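Putative uncharacterized protein (PDB 5TPU) is a cupin-fold protein of the WxcM-like family, of unassigned function, that binds thymidine-5'-diphosphate. Local coordinates at residues A[118-122]-A[123-127]. The protein carries 3 engineered substitutions. Residues are numbered along the deposited sequence; the frame is centred on the assembly and turned at random.
Sequences DFYDA and AAYIR. Engineered in segment 118-122: Ala122 (natural residue Glu). Engineered in segment 123-127: Ala123 (natural residue Lys), Ala124 (natural residue Glu). With TYD (thymidine-5'-diphosphate), chain E.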
ATOM      1  N   ASP A 118       9.796   7.434   6.096  1.00 23.62           N
ATOM      2  CA  ASP A 118      10.871   8.160   5.444  1.00 27.12           C
ATOM      3  C   ASP A 118      11.321   7.411   4.202  1.00 30.64           C
ATOM      4  O   ASP A 118      10.968   6.214   3.984  1.00 31.19           O
ATOM      5  CB  ASP A 118      12.013   8.394   6.450  1.00 28.93           C
ATOM      6  CG  ASP A 118      12.981   9.549   6.041  1.00 32.54           C
ATOM      7  OD1 ASP A 118      12.734  10.363   5.128  1.00 27.43           O
ATOM      8  OD2 ASP A 118      14.058   9.582   6.633  1.00 31.98           O
ATOM      9  N   PHE A 119      12.079   8.131   3.385  1.00 27.13           N
ATOM     10  CA  PHE A 119      12.534   7.644   2.101  1.00 26.68           C
ATOM     11  C   PHE A 119      13.553   6.520   2.258  1.00 27.78           C
ATOM     12  O   PHE A 119      14.166   6.407   3.298  1.00 28.51           O
ATOM     13  CB  PHE A 119      13.165   8.799   1.349  1.00 26.99           C
ATOM     14  CG  PHE A 119      12.215   9.927   1.076  1.00 30.16           C
ATOM     15  CD1 PHE A 119      11.319   9.848   0.028  1.00 30.22           C
ATOM     16  CD2 PHE A 119      12.249  11.091   1.843  1.00 31.77           C
ATOM     17  CE1 PHE A 119      10.440  10.896  -0.215  1.00 31.76           C
ATOM     18  CE2 PHE A 119      11.393  12.145   1.584  1.00 33.12           C
ATOM     19  CZ  PHE A 119      10.492  12.055   0.546  1.00 33.15           C
ATOM     20  N   TYR A 120      13.712   5.682   1.236  1.00 25.23           N
ATOM     21  CA  TYR A 120      14.630   4.545   1.279  1.00 25.66           C
ATOM     22  C   TYR A 120      16.057   5.045   1.401  1.00 30.66           C
ATOM     23  O   TYR A 120      16.416   6.005   0.730  1.00 27.73           O
ATOM     24  CB  TYR A 120      14.588   3.730  -0.011  1.00 22.70           C
ATOM     25  CG  TYR A 120      15.673   2.660  -0.094  1.00 22.90           C
ATOM     26  CD1 TYR A 120      15.627   1.544   0.718  1.00 23.46           C
ATOM     27  CD2 TYR A 120      16.722   2.769  -0.994  1.00 18.58           C
ATOM     28  CE1 TYR A 120      16.612   0.563   0.671  1.00 27.41           C
ATOM     29  CE2 TYR A 120      17.712   1.808  -1.056  1.00 21.70           C
ATOM     30  CZ  TYR A 120      17.673   0.706  -0.227  1.00 26.13           C
ATOM     31  OH  TYR A 120      18.662  -0.268  -0.300  1.00 27.95           O
ATOM     32  N   ASP A 121      16.862   4.349   2.209  1.00 32.99           N
ATOM     33  CA  ASP A 121      18.272   4.696   2.418  1.00 32.28           C
ATOM     34  C   ASP A 121      19.031   3.454   2.928  1.00 28.28           C
ATOM     35  O   ASP A 121      18.842   2.995   4.073  1.00 24.33           O
ATOM     36  CB  ASP A 121      18.366   5.911   3.356  1.00 34.39           C
ATOM     37  CG  ASP A 121      19.798   6.211   3.809  1.00 42.54           C
ATOM     38  OD1 ASP A 121      20.767   5.768   3.150  1.00 36.85           O
ATOM     39  OD2 ASP A 121      19.930   6.877   4.863  1.00 47.98           O
ATOM     40  N   ALA A 122      19.862   2.887   2.046  1.00 28.05           N
ATOM     41  CA  ALA A 122      20.557   1.631   2.354  1.00 28.98           C
ATOM     42  C   ALA A 122      21.473   1.821   3.549  1.00 25.95           C
ATOM     43  O   ALA A 122      21.778   0.853   4.229  1.00 28.64           O
ATOM     44  CB  ALA A 122      21.358   1.095   1.163  1.00 29.47           C
ATOM     45  N   ALA A 123      21.891   3.057   3.811  1.00 25.81           N
ATOM     46  CA  ALA A 123      22.852   3.335   4.884  1.00 32.40           C
ATOM     47  C   ALA A 123      22.210   3.262   6.262  1.00 31.87           C
ATOM     48  O   ALA A 123      22.900   3.052   7.260  1.00 33.59           O
ATOM     49  CB  ALA A 123      23.499   4.710   4.680  1.00 31.34           C
ATOM     50  N   ALA A 124      20.889   3.427   6.291  1.00 30.74           N
ATOM     51  CA  ALA A 124      20.113   3.285   7.497  1.00 26.08           C
ATOM     52  C   ALA A 124      19.880   1.845   7.925  1.00 25.05           C
ATOM     53  O   ALA A 124      19.372   1.610   9.009  1.00 27.52           O
ATOM     54  CB  ALA A 124      18.799   4.009   7.319  1.00 27.99           C
ATOM     55  N   TYR A 125      20.270   0.844   7.144  1.00 24.81           N
ATOM     56  CA  TYR A 125      20.092  -0.517   7.631  1.00 22.88           C
ATOM     57  C   TYR A 125      21.221  -0.853   8.574  1.00 24.28           C
ATOM     58  O   TYR A 125      22.382  -0.761   8.222  1.00 24.54           O
ATOM     59  CB  TYR A 125      20.089  -1.541   6.510  1.00 25.09           C
ATOM     60  CG  TYR A 125      18.871  -1.592   5.634  1.00 20.92           C
ATOM     61  CD1 TYR A 125      18.491  -0.509   4.838  1.00 23.87           C
ATOM     62  CD2 TYR A 125      18.153  -2.776   5.518  1.00 23.44           C
ATOM     63  CE1 TYR A 125      17.397  -0.601   3.979  1.00 24.55           C
ATOM     64  CE2 TYR A 125      17.034  -2.868   4.692  1.00 22.41           C
ATOM     65  CZ  TYR A 125      16.670  -1.787   3.917  1.00 22.77           C
ATOM     66  OH  TYR A 125      15.587  -1.932   3.088  1.00 22.13           O
ATOM     67  N   ILE A 126      20.887  -1.291   9.769  1.00 22.36           N
ATOM     68  CA  ILE A 126      21.881  -1.807  10.667  1.00 24.79           C
ATOM     69  C   ILE A 126      21.809  -3.335  10.665  1.00 21.97           C
ATOM     70  O   ILE A 126      20.914  -3.937  11.228  1.00 22.82           O
ATOM     71  CB  ILE A 126      21.615  -1.315  12.117  1.00 27.20           C
ATOM     72  CG1 ILE A 126      21.520   0.212  12.174  1.00 28.55           C
ATOM     73  CG2 ILE A 126      22.627  -1.899  13.099  1.00 24.46           C
ATOM     74  CD1 ILE A 126      20.697   0.690  13.352  1.00 31.65           C
ATOM     75  N   ARG A 127      22.832  -3.933  10.101  1.00 22.68           N
ATOM     76  CA  ARG A 127      22.937  -5.355   9.946  1.00 25.38           C
ATOM     77  C   ARG A 127      23.731  -6.039  11.021  1.00 26.35           C
ATOM     78  O   ARG A 127      23.539  -7.213  11.216  1.00 28.71           O
ATOM     79  CB  ARG A 127      23.552  -5.624   8.589  1.00 25.31           C
ATOM     80  CG  ARG A 127      22.725  -4.884   7.561  1.00 28.00           C
ATOM     81  CD  ARG A 127      22.765  -5.579   6.240  1.00 28.79           C
ATOM     82  NE  ARG A 127      22.204  -4.704   5.229  1.00 28.49           N
ATOM     83  CZ  ARG A 127      21.030  -4.860   4.612  1.00 31.34           C
ATOM     84  NH1 ARG A 127      20.195  -5.876   4.911  1.00 29.38           N
ATOM     85  NH2 ARG A 127      20.683  -3.944   3.698  1.00 29.43           N
TER
HETATM   86  PA  TYD E 200      15.460  -5.226   1.634  1.00 19.88           P
HETATM   87  O1A TYD E 200      15.095  -6.682   1.683  1.00 20.33           O
HETATM   88  O2A TYD E 200      14.793  -4.179   2.445  1.00 19.80           O
HETATM   89  O3A TYD E 200      17.021  -4.945   1.860  1.00 20.97           O
HETATM   90  PB  TYD E 200      18.231  -6.009   1.716  1.00 24.90           P
HETATM   91  O1B TYD E 200      19.391  -5.039   1.439  1.00 22.68           O
HETATM   92  O2B TYD E 200      17.890  -6.833   0.511  1.00 19.37           O
HETATM   93  O3B TYD E 200      18.208  -6.757   3.010  1.00 28.95           O
HETATM   94  O5' TYD E 200      15.030  -4.706   0.211  1.00 19.76           O
HETATM   95  C5' TYD E 200      15.069  -5.567  -0.922  1.00 18.23           C
HETATM   96  C4' TYD E 200      15.636  -4.811  -2.092  1.00 17.74           C
HETATM   97  O4' TYD E 200      14.905  -3.620  -2.396  1.00 17.98           O
HETATM   98  C3' TYD E 200      17.033  -4.359  -1.790  1.00 19.79           C
HETATM   99  O3' TYD E 200      17.783  -4.734  -2.960  1.00 21.21           O
HETATM  100  C2' TYD E 200      16.901  -2.864  -1.448  1.00 17.82           C
HETATM  101  C1' TYD E 200      15.690  -2.484  -2.260  1.00 17.89           C
HETATM  102  N1  TYD E 200      14.773  -1.536  -1.689  1.00 19.47           N
HETATM  103  C2  TYD E 200      14.430  -0.391  -2.442  1.00 20.01           C
HETATM  104  O2  TYD E 200      14.929  -0.215  -3.590  1.00 20.44           O
HETATM  105  N3  TYD E 200      13.567   0.504  -1.941  1.00 19.48           N
HETATM  106  C4  TYD E 200      12.976   0.347  -0.736  1.00 18.35           C
HETATM  107  O4  TYD E 200      12.162   1.204  -0.327  1.00 15.40           O
HETATM  108  C5  TYD E 200      13.305  -0.858   0.041  1.00 18.25           C
HETATM  109  C5M TYD E 200      12.713  -1.133   1.378  1.00 21.48           C
HETATM  110  C6  TYD E 200      14.194  -1.777  -0.490  1.00 19.87           C
HETATM  111  O   HOH W   1      18.999  -2.317   1.369  1.00 22.91           O
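Asp121, just ahead of the 3-10 segment 122-124, meets Ala123 and Ala124 in the loop between strand 111-116 and helix 129-135 of this cupin fold; the loop around this local turn supplies Tyr120, Tyr125 and Arg127 to the thymidine-5'-diphosphate pocket. One side-chain and two main-chain hydrogen bonds span it. Asp121 OD1 accepts from Ala123 N at 3.0 Å, met from above the carboxylate plane; CG lies anti to the backbone N (chi1 171°), which swings the carboxylate alongside the start of the turn. The carbonyls do the rest: Asp121 O takes Ala124 N, and Ala122 O takes Tyr125 N in a longer but straighter bond. Residues 122 to 124 are engineered alanines.

Aromatic packing follows. The side chains of Tyr120 and Tyr125 cross at about a right angle, CE1 to CE1 at 3.6 Å, while Asp121 O sits at the Tyr125 ring edge. One face of Tyr120 covers the thymine, its CD1 3.3 Å from ligand C4. His55 and His57 also pack against Tyr125.

Polar contacts clamp the diphosphate. Arg127 reaches the beta-phosphate, NH1 to O3B at 2.9 Å and NH2 weakly to O1B, and a water joins Tyr120 OH to O1B. On the alpha-phosphate, Tyr125 OH donates to O2A across a very short 2.5 Å.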